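Histidine kinase (Methanosarcina mazei, PDB 3LI9) probably transfers phosphate from ATP to a protein histidine as a membrane-bound sensor kinase, of which this chain is the extracellular PDC-fold domain. Local coordinates at residues Y15-S18 with I19-G23; A227-R231 with E232-G236; P172-Y175 with V176-A180; P204-K207 with N208-G211. All coordinates share one frame; numbering follows the deposited sequence.

Contact 1: Y15-S18 with I19-G23; sequences YEKS and IEMAG
The carbonyl oxygen of Tyr15 takes two N-H groups of the next helical turn. The stronger bond comes from Ile19: its N lies 2.9 Å from Tyr15 O. The other, from Ser18 N, is weak. The same i to i+4 pattern continues along helix 13-48. Glu20 N reaches Glu16 O at 3.1 Å, and Met21 N reaches Lys17 O at 2.9 Å. Ala22 N closes on Ser18 O, also at 2.9 Å.

Side chains lean back over the same carbonyls. Ile19 holds CG1 beside its own backbone N (chi1 -73°), and this sets CG1 3.3 Å from Tyr15 O. Glu20 CG comes equally close to Glu16 O, but a bend at chi2 carries the carboxylate off. Lys17 and Met21, the latter present as selenomethionine, run side by side and point the same way. Both have CG trans to the backbone N, and Lys17 NZ ends 4.0 Å from Met21 CE. That is a loose van der Waals meeting.

Other parts of the fold cover one flank. Phe252 of strand 248-256 touches Ser18 and Ile19, and Tyr15 OH is hydrogen-bonded to Glu239.

The chemistry is that of an amphipathic stretch of helix. The carbonyls of Tyr15 to Ser18 are each paired with an N-H one turn on. Ser18 and Ala22 are buried against the protein, while Glu16, Lys17 and Glu20 keep their charges on the exposed side.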
loop_
_atom_site.group_PDB
_atom_site.type_symbol
_atom_site.label_atom_id
_atom_site.label_comp_id
_atom_site.label_asym_id
_atom_site.label_seq_id
_atom_site.Cartn_x
_atom_site.Cartn_y
_atom_site.Cartn_z
ATOM N N TYR A 15 26.071 14.887 -5.069
ATOM C CA TYR A 15 25.273 14.242 -4.045
ATOM C C TYR A 15 23.908 14.980 -3.963
ATOM O O TYR A 15 22.845 14.355 -3.897
ATOM C CB TYR A 15 25.943 14.297 -2.682
ATOM C CG TYR A 15 26.999 13.225 -2.421
ATOM C CD1 TYR A 15 28.321 13.410 -2.848
ATOM C CD2 TYR A 15 26.692 12.067 -1.702
ATOM C CE1 TYR A 15 29.290 12.441 -2.604
ATOM C CE2 TYR A 15 27.645 11.112 -1.414
ATOM C CZ TYR A 15 28.948 11.294 -1.888
ATOM O OH TYR A 15 29.939 10.356 -1.674
ATOM N N GLU A 16 23.967 16.313 -3.952
ATOM C CA GLU A 16 22.776 17.108 -3.677
ATOM C C GLU A 16 21.757 16.975 -4.792
ATOM O O GLU A 16 20.548 16.934 -4.540
ATOM C CB GLU A 16 23.167 18.574 -3.463
ATOM C CG GLU A 16 23.536 18.840 -2.017
ATOM C CD GLU A 16 24.198 20.200 -1.807
ATOM O OE1 GLU A 16 24.450 20.899 -2.824
ATOM O OE2 GLU A 16 24.440 20.549 -0.622
ATOM N N LYS A 17 22.215 16.875 -6.024
ATOM C CA LYS A 17 21.271 16.693 -7.070
ATOM C C LYS A 17 20.583 15.344 -6.922
ATOM O O LYS A 17 19.414 15.202 -7.338
ATOM C CB LYS A 17 21.940 16.788 -8.430
ATOM C CG LYS A 17 21.154 16.173 -9.582
ATOM C CD LYS A 17 22.113 16.023 -10.768
ATOM C CE LYS A 17 21.679 14.965 -11.745
ATOM N NZ LYS A 17 20.714 15.491 -12.784
ATOM N N SER A 18 21.335 14.336 -6.443
ATOM C CA SER A 18 20.789 12.972 -6.415
ATOM C C SER A 18 19.762 12.893 -5.272
ATOM O O SER A 18 18.729 12.187 -5.431
ATOM C CB SER A 18 21.907 11.867 -6.283
ATOM O OG SER A 18 22.605 11.818 -7.496
ATOM N N ILE A 19 20.053 13.573 -4.153
ATOM C CA ILE A 19 19.166 13.600 -2.968
ATOM C C ILE A 19 17.854 14.235 -3.471
ATOM O O ILE A 19 16.773 13.730 -3.210
ATOM C CB ILE A 19 19.784 14.456 -1.843
ATOM C CG1 ILE A 19 20.962 13.673 -1.239
ATOM C CG2 ILE A 19 18.800 14.722 -0.799
ATOM C CD1 ILE A 19 21.739 14.551 -0.116
ATOM N N GLU A 20 17.951 15.330 -4.219
ATOM C CA GLU A 20 16.714 16.057 -4.662
ATOM C C GLU A 20 15.965 15.213 -5.673
ATOM O O GLU A 20 14.746 15.215 -5.656
ATOM C CB GLU A 20 17.040 17.378 -5.348
ATOM C CG GLU A 20 17.600 18.339 -4.367
ATOM C CD GLU A 20 16.582 18.815 -3.369
ATOM O OE1 GLU A 20 15.337 18.778 -3.580
ATOM O OE2 GLU A 20 17.018 19.293 -2.362
HETATM N N MSE A 21 16.679 14.500 -6.541
HETATM C CA MSE A 21 16.016 13.593 -7.479
HETATM C C MSE A 21 15.226 12.475 -6.765
HETATM O O MSE A 21 14.086 12.143 -7.141
HETATM C CB MSE A 21 17.029 12.899 -8.434
HETATM C CG MSE A 21 16.257 12.140 -9.468
HETATM SE SE MSE A 21 17.657 11.423 -10.728
HETATM C CE MSE A 21 17.791 12.913 -11.866
ATOM N N ALA A 22 15.885 11.852 -5.788
ATOM C CA ALA A 22 15.234 10.773 -5.004
ATOM C C ALA A 22 13.994 11.359 -4.297
ATOM O O ALA A 22 12.944 10.668 -4.245
ATOM C CB ALA A 22 16.185 10.216 -3.958
ATOM N N GLY A 23 14.123 12.584 -3.786
ATOM C CA GLY A 23 12.958 13.208 -3.024
ATOM C C GLY A 23 11.852 13.513 -4.016
ATOM O O GLY A 23 10.648 13.256 -3.726
#

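Contact 2: A227-R231 with E232-G236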
loop_
_atom_site.group_PDB
_atom_site.type_symbol
_atom_site.label_atom_id
_atom_site.label_comp_id
_atom_site.label_asym_id
_atom_site.label_seq_id
_atom_site.Cartn_x
_atom_site.Cartn_y
_atom_site.Cartn_z
ATOM N N ALA A 227 17.895 0.266 5.840
ATOM C CA ALA A 227 16.606 -0.316 6.054
ATOM C C ALA A 227 16.047 0.159 7.400
ATOM O O ALA A 227 14.861 0.470 7.542
ATOM C CB ALA A 227 16.644 -1.845 5.926
ATOM N N SER A 228 16.947 0.334 8.385
ATOM C CA SER A 228 16.467 0.866 9.689
ATOM C C SER A 228 15.947 2.292 9.557
ATOM O O SER A 228 14.923 2.614 10.155
ATOM C CB SER A 228 17.611 0.916 10.731
ATOM O OG SER A 228 17.972 -0.396 11.054
ATOM N N ASP A 229 16.658 3.116 8.808
ATOM C CA ASP A 229 16.235 4.515 8.509
ATOM C C ASP A 229 14.898 4.553 7.769
ATOM O O ASP A 229 13.988 5.299 8.135
ATOM C CB ASP A 229 17.252 5.202 7.658
ATOM C CG ASP A 229 18.508 5.682 8.492
ATOM O OD1 ASP A 229 18.503 5.458 9.720
ATOM O OD2 ASP A 229 19.397 6.288 7.878
ATOM N N ILE A 230 14.812 3.733 6.711
ATOM C CA ILE A 230 13.503 3.624 6.010
ATOM C C ILE A 230 12.308 3.251 6.890
ATOM O O ILE A 230 11.191 3.757 6.734
ATOM C CB ILE A 230 13.736 2.581 4.858
ATOM C CG1 ILE A 230 14.583 3.254 3.796
ATOM C CG2 ILE A 230 12.413 2.066 4.308
ATOM C CD1 ILE A 230 15.217 2.288 2.715
ATOM N N ARG A 231 12.509 2.303 7.818
ATOM C CA ARG A 231 11.483 1.865 8.738
ATOM C C ARG A 231 10.967 3.078 9.576
ATOM O O ARG A 231 9.729 3.183 9.829
ATOM C CB ARG A 231 12.078 0.784 9.647
ATOM C CG ARG A 231 11.149 0.268 10.695
ATOM C CD ARG A 231 9.994 -0.517 10.153
ATOM N NE ARG A 231 9.189 -0.924 11.287
ATOM C CZ ARG A 231 8.185 -0.225 11.820
ATOM N NH1 ARG A 231 7.752 0.914 11.280
ATOM N NH2 ARG A 231 7.557 -0.709 12.878
ATOM N N GLU A 232 11.866 3.992 9.896
ATOM C CA GLU A 232 11.508 5.188 10.676
ATOM C C GLU A 232 11.075 6.386 9.812
ATOM O O GLU A 232 10.857 7.489 10.332
ATOM C CB GLU A 232 12.719 5.626 11.544
ATOM C CG GLU A 232 13.116 4.587 12.584
ATOM C CD GLU A 232 14.386 4.977 13.373
ATOM O OE1 GLU A 232 15.494 5.115 12.783
ATOM O OE2 GLU A 232 14.286 5.149 14.605
ATOM N N GLY A 233 11.004 6.205 8.495
ATOM C CA GLY A 233 10.684 7.309 7.596
ATOM C C GLY A 233 11.695 8.423 7.440
ATOM O O GLY A 233 11.317 9.587 7.217
ATOM N N ILE A 234 12.973 8.057 7.534
ATOM C CA ILE A 234 14.089 8.961 7.454
ATOM C C ILE A 234 14.798 8.765 6.103
ATOM O O ILE A 234 14.977 7.624 5.654
ATOM C CB ILE A 234 15.040 8.670 8.592
ATOM C CG1 ILE A 234 14.360 8.967 9.921
ATOM C CG2 ILE A 234 16.311 9.410 8.411
ATOM C CD1 ILE A 234 15.214 8.505 11.087
ATOM N N GLY A 235 15.132 9.884 5.473
ATOM C CA GLY A 235 15.856 9.983 4.199
ATOM C C GLY A 235 17.362 9.999 4.499
ATOM O O GLY A 235 17.780 10.427 5.577
ATOM N N GLY A 236 18.152 9.612 3.544
ATOM C CA GLY A 236 19.608 9.562 3.839
ATOM C C GLY A 236 20.304 8.897 2.713
ATOM O O GLY A 236 19.767 8.681 1.632
HETATM O O HOH W 1 17.538 4.039 12.038
#
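Helix 221-231 ends in a Schellman motif, in which Gly233 takes a positive phi of 68° and two N-H groups turn back into the last helical turn. Ile234 N binds Asp229 O at 3.0 Å, the outer bond of the motif. Gly233 N binds Ile230 O at 3.0 Å, the inner bond. Glu232 N has only weak bonds, to Ser228 O and to Asp229 O. A positive phi favours glycine, which suits Gly233 to this turn.

The side chains fold back over the helix end. Ile234 CB sits 3.6 Å from Asp229 O, covering the oxygen that its own N-H grips. Glu232 keeps CG beside its backbone N (chi1 -63°), which turns the chain back toward the preceding turn, where CG passes 3.6 Å from Ser228 O. This brings two carboxylates close: Asp229 OD1 and Glu232 OE1 are 4.3 Å apart. Their like charges would probably repel. A water donates to Asp229 OD1 at 2.9 Å; its approach to Glu232 OE1 is too short to be trusted. The other oxygen of Asp229, OD2, is hydrogen-bonded to Tyr253 OH.

Inward, Ala227 and Ile230 pack on Leu215 of a loop. Beyond the cap the chain enters strand 236-241, an edge strand of the four-stranded sheet within this chain, where Gly236 makes backbone hydrogen bonds with Tyr253 of strand 248-256.

Contact 3: P172-Y175 with V176-A180; sequences PLEY and VDDVA
Val176 and Tyr175 carry most of this contact, with Glu174 next. The Val176 methyl CG2 lies over one face of the Tyr175 ring, 3.6 Å from the ring centroid and 18° off the normal, a CH-pi contact. Tyr175 places CG between its backbone N and carbonyl carbon (chi1 82°), which folds the ring forward over the next residue. Val176 N therefore sits under the same ring, 3.1 Å from Tyr175 CG. The same methyl, Val176 CG2, also meets Leu173 CD2 at 4.1 Å. At Tyr175, an alanine here removes the ring, and a gap would probably open over Val176 CG2.

Glu174 O accepts Asp178 N at 3.1 Å. The two side chains cross, with their carboxylate planes 78° apart and Glu174 OE2 4.3 Å from Asp178 OD2; a water lies 2.9 Å from both Glu174 OE2 and Asp178 OD1.

Val176 N also binds Leu173 O, at the start of helix 174-180. Val176 and Val179 touch Phe29 of the long helix 13-48. This is a strand-to-helix connection, leading from strand 162-172 of one sheet toward the second sheet, consistent with a double Cache domain.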
loop_
_atom_site.group_PDB
_atom_site.type_symbol
_atom_site.label_atom_id
_atom_site.label_comp_id
_atom_site.label_asym_id
_atom_site.label_seq_id
_atom_site.Cartn_x
_atom_site.Cartn_y
_atom_site.Cartn_z
ATOM N N PRO A 172 -3.403 -2.353 -6.791
ATOM C CA PRO A 172 -2.304 -3.194 -7.405
ATOM C C PRO A 172 -1.068 -2.329 -7.549
ATOM O O PRO A 172 -1.122 -1.095 -7.822
ATOM C CB PRO A 172 -2.781 -3.476 -8.877
ATOM C CG PRO A 172 -4.326 -3.315 -8.733
ATOM C CD PRO A 172 -4.613 -2.250 -7.642
ATOM N N LEU A 173 0.086 -2.962 -7.366
ATOM C CA LEU A 173 1.341 -2.230 -7.416
ATOM C C LEU A 173 2.233 -2.590 -8.604
ATOM O O LEU A 173 3.387 -2.108 -8.690
ATOM C CB LEU A 173 2.155 -2.526 -6.146
ATOM C CG LEU A 173 1.492 -2.049 -4.844
ATOM C CD1 LEU A 173 2.138 -2.678 -3.555
ATOM C CD2 LEU A 173 1.460 -0.524 -4.847
ATOM N N GLU A 174 1.707 -3.351 -9.565
ATOM C CA GLU A 174 2.539 -3.572 -10.756
ATOM C C GLU A 174 3.051 -2.302 -11.389
ATOM O O GLU A 174 4.200 -2.256 -11.862
ATOM C CB GLU A 174 1.703 -4.332 -11.811
ATOM C CG GLU A 174 2.533 -4.753 -12.999
ATOM C CD GLU A 174 1.715 -5.635 -13.948
ATOM O OE1 GLU A 174 0.704 -6.226 -13.494
ATOM O OE2 GLU A 174 2.063 -5.716 -15.131
ATOM N N TYR A 175 2.283 -1.219 -11.334
ATOM C CA TYR A 175 2.670 0.036 -11.985
ATOM C C TYR A 175 3.963 0.585 -11.379
ATOM O O TYR A 175 4.737 1.272 -12.050
ATOM C CB TYR A 175 1.525 1.076 -11.895
ATOM C CG TYR A 175 1.519 1.768 -10.579
ATOM C CD1 TYR A 175 2.219 3.012 -10.387
ATOM C CD2 TYR A 175 0.800 1.241 -9.504
ATOM C CE1 TYR A 175 2.231 3.644 -9.129
ATOM C CE2 TYR A 175 0.756 1.886 -8.280
ATOM C CZ TYR A 175 1.464 3.083 -8.101
ATOM O OH TYR A 175 1.463 3.672 -6.876
ATOM N N VAL A 176 4.175 0.272 -10.112
ATOM C CA VAL A 176 5.419 0.739 -9.477
ATOM C C VAL A 176 6.650 0.199 -10.187
ATOM O O VAL A 176 7.613 0.960 -10.446
ATOM C CB VAL A 176 5.406 0.420 -8.010
ATOM C CG1 VAL A 176 6.775 0.819 -7.338
ATOM C CG2 VAL A 176 4.242 1.133 -7.338
ATOM N N ASP A 177 6.643 -1.098 -10.482
ATOM C CA ASP A 177 7.745 -1.694 -11.203
ATOM C C ASP A 177 7.811 -1.106 -12.593
ATOM O O ASP A 177 8.886 -0.791 -13.065
ATOM C CB ASP A 177 7.616 -3.213 -11.303
ATOM C CG ASP A 177 8.903 -3.872 -11.821
ATOM O OD1 ASP A 177 9.997 -3.556 -11.344
ATOM O OD2 ASP A 177 8.856 -4.682 -12.778
ATOM N N ASP A 178 6.680 -0.993 -13.282
ATOM C CA ASP A 178 6.722 -0.378 -14.631
ATOM C C ASP A 178 7.437 0.982 -14.689
ATOM O O ASP A 178 8.263 1.228 -15.581
ATOM C CB ASP A 178 5.334 -0.256 -15.267
ATOM C CG ASP A 178 4.655 -1.624 -15.417
ATOM O OD1 ASP A 178 5.347 -2.671 -15.376
ATOM O OD2 ASP A 178 3.411 -1.660 -15.538
ATOM N N VAL A 179 7.135 1.859 -13.742
ATOM C CA VAL A 179 7.646 3.178 -13.703
ATOM C C VAL A 179 9.083 3.195 -13.114
ATOM O O VAL A 179 9.991 3.728 -13.756
ATOM C CB VAL A 179 6.765 4.107 -12.818
ATOM C CG1 VAL A 179 7.469 5.509 -12.738
ATOM C CG2 VAL A 179 5.336 4.296 -13.464
ATOM N N ALA A 180 9.286 2.613 -11.928
ATOM C CA ALA A 180 10.626 2.728 -11.230
ATOM C C ALA A 180 11.739 2.001 -12.017
ATOM O O ALA A 180 12.868 2.491 -12.102
ATOM C CB ALA A 180 10.522 2.144 -9.797
HETATM O O HOH W 2 4.945 -5.563 -15.265
#

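Contact 4: P204-K207 with N208-G211; sequences PTQK and NWIG
Gln206 and Trp209 both hold CG beside the backbone N, with chi1 of -61° and -74°, and this brings the glutamine chain across the indole. Gln206 CB lies over one face of the ring system, 3.4 Å from Trp209 CD2, a CH-pi contact with the five-membered ring. A bend at chi2 then lays the rest of the chain along the same face. Gln206 CG passes 3.7 Å from Trp209 CE2, and the amide plane is stacked at 10° to the ring. The backbone bond Trp209 N to Gln206 O, 3.0 Å, closes the turn. Were Trp209 a leucine, the Gln206 chain, without the indole beside it, would probably be free to turn.

The next turn is held in the same way, by Ile210 N on Lys207 O at 3.1 Å. A water donates to Lys207 O at 2.7 Å and to Ile210 O at 2.8 Å. Lys207 and Ile210 run side by side, their CD and CD1 atoms 4.0 Å apart.

This surface turn, partly 3-10, belongs to the loop between strand 190-194 and helix 221-231. Trp209 meets His203 and Phe218 edge-to-face within that loop. Lys207 NZ bonds His203 O and forms a salt bridge with Asp177 of helix 174-180.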
loop_
_atom_site.group_PDB
_atom_site.type_symbol
_atom_site.label_atom_id
_atom_site.label_comp_id
_atom_site.label_asym_id
_atom_site.label_seq_id
_atom_site.Cartn_x
_atom_site.Cartn_y
_atom_site.Cartn_z
ATOM N N PRO A 204 14.821 -3.578 -11.335
ATOM C CA PRO A 204 14.869 -3.568 -12.796
ATOM C C PRO A 204 15.177 -4.975 -13.331
ATOM O O PRO A 204 14.709 -5.303 -14.435
ATOM C CB PRO A 204 16.066 -2.650 -13.090
ATOM C CG PRO A 204 16.215 -1.759 -11.878
ATOM C CD PRO A 204 15.819 -2.668 -10.724
ATOM N N THR A 205 15.916 -5.793 -12.590
ATOM C CA THR A 205 16.251 -7.166 -13.081
ATOM C C THR A 205 15.806 -8.345 -12.246
ATOM O O THR A 205 15.532 -9.454 -12.777
ATOM C CB THR A 205 17.796 -7.308 -13.349
ATOM O OG1 THR A 205 18.515 -6.886 -12.203
ATOM C CG2 THR A 205 18.199 -6.387 -14.481
ATOM N N GLN A 206 15.731 -8.165 -10.937
ATOM C CA GLN A 206 15.415 -9.279 -10.076
ATOM C C GLN A 206 13.887 -9.284 -9.793
ATOM O O GLN A 206 13.434 -8.897 -8.701
ATOM C CB GLN A 206 16.189 -9.182 -8.763
ATOM C CG GLN A 206 17.718 -9.217 -8.956
ATOM C CD GLN A 206 18.234 -10.633 -9.194
ATOM O OE1 GLN A 206 17.499 -11.597 -9.154
ATOM N NE2 GLN A 206 19.513 -10.760 -9.344
ATOM N N LYS A 207 13.092 -9.703 -10.763
ATOM C CA LYS A 207 11.636 -9.687 -10.520
ATOM C C LYS A 207 11.209 -10.580 -9.413
ATOM O O LYS A 207 10.190 -10.311 -8.746
ATOM C CB LYS A 207 10.869 -9.983 -11.813
ATOM C CG LYS A 207 11.278 -9.126 -12.989
ATOM C CD LYS A 207 11.112 -7.557 -12.695
ATOM C CE LYS A 207 11.414 -6.735 -13.945
ATOM N NZ LYS A 207 11.383 -5.283 -13.560
ATOM N N ASN A 208 11.946 -11.674 -9.180
ATOM C CA ASN A 208 11.681 -12.563 -8.066
ATOM C C ASN A 208 11.853 -11.970 -6.676
ATOM O O ASN A 208 11.395 -12.535 -5.670
ATOM C CB ASN A 208 12.649 -13.806 -8.161
ATOM C CG ASN A 208 14.112 -13.406 -8.120
ATOM O OD1 ASN A 208 14.545 -12.503 -8.804
ATOM N ND2 ASN A 208 14.872 -14.085 -7.282
ATOM N N TRP A 209 12.518 -10.807 -6.605
ATOM C CA TRP A 209 12.658 -10.117 -5.333
ATOM C C TRP A 209 11.387 -9.324 -4.944
ATOM O O TRP A 209 11.154 -9.045 -3.741
ATOM C CB TRP A 209 13.825 -9.118 -5.408
ATOM C CG TRP A 209 15.156 -9.773 -5.386
ATOM C CD1 TRP A 209 15.433 -11.125 -5.358
ATOM C CD2 TRP A 209 16.416 -9.097 -5.370
ATOM N NE1 TRP A 209 16.818 -11.318 -5.367
ATOM C CE2 TRP A 209 17.431 -10.091 -5.336
ATOM C CE3 TRP A 209 16.785 -7.753 -5.365
ATOM C CZ2 TRP A 209 18.795 -9.762 -5.321
ATOM C CZ3 TRP A 209 18.151 -7.433 -5.359
ATOM C CH2 TRP A 209 19.120 -8.455 -5.324
ATOM N N ILE A 210 10.619 -8.950 -5.964
ATOM C CA ILE A 210 9.390 -8.080 -5.718
ATOM C C ILE A 210 8.419 -8.791 -4.770
ATOM O O ILE A 210 7.937 -9.930 -5.032
ATOM C CB ILE A 210 8.742 -7.641 -7.005
ATOM C CG1 ILE A 210 9.727 -6.845 -7.902
ATOM C CG2 ILE A 210 7.387 -6.883 -6.757
ATOM C CD1 ILE A 210 9.206 -6.543 -9.289
ATOM N N GLY A 211 8.131 -8.131 -3.651
ATOM C CA GLY A 211 7.258 -8.683 -2.629
ATOM C C GLY A 211 7.800 -9.839 -1.849
ATOM O O GLY A 211 7.059 -10.422 -1.046
HETATM O O HOH W 3 8.091 -11.409 -7.380
#

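In the fold
Along the chain the order is contact 1, contact 3, contact 4, contact 2, all within the Cache domain. Contact 1 lies on the long helix 13-48, its centre about 16 Å from that of contact 2. Contact 3 lies on helix 174-180, which leads from the seven-stranded sheet toward the four-stranded one, and also meets helix 13-48. Contacts 3 and 4, with centres about 11 Å apart, touch directly: Asp177 OD2 and Lys207 NZ form a salt bridge of 2.7 Å. Contacts 1 and 4 are about 24 Å apart between centres. Contacts 3 and 4 link the connecting helix to the loop before helix 221-231; contacts 1 and 2 both lie against strand 248-256, consistent with a double Cache domain.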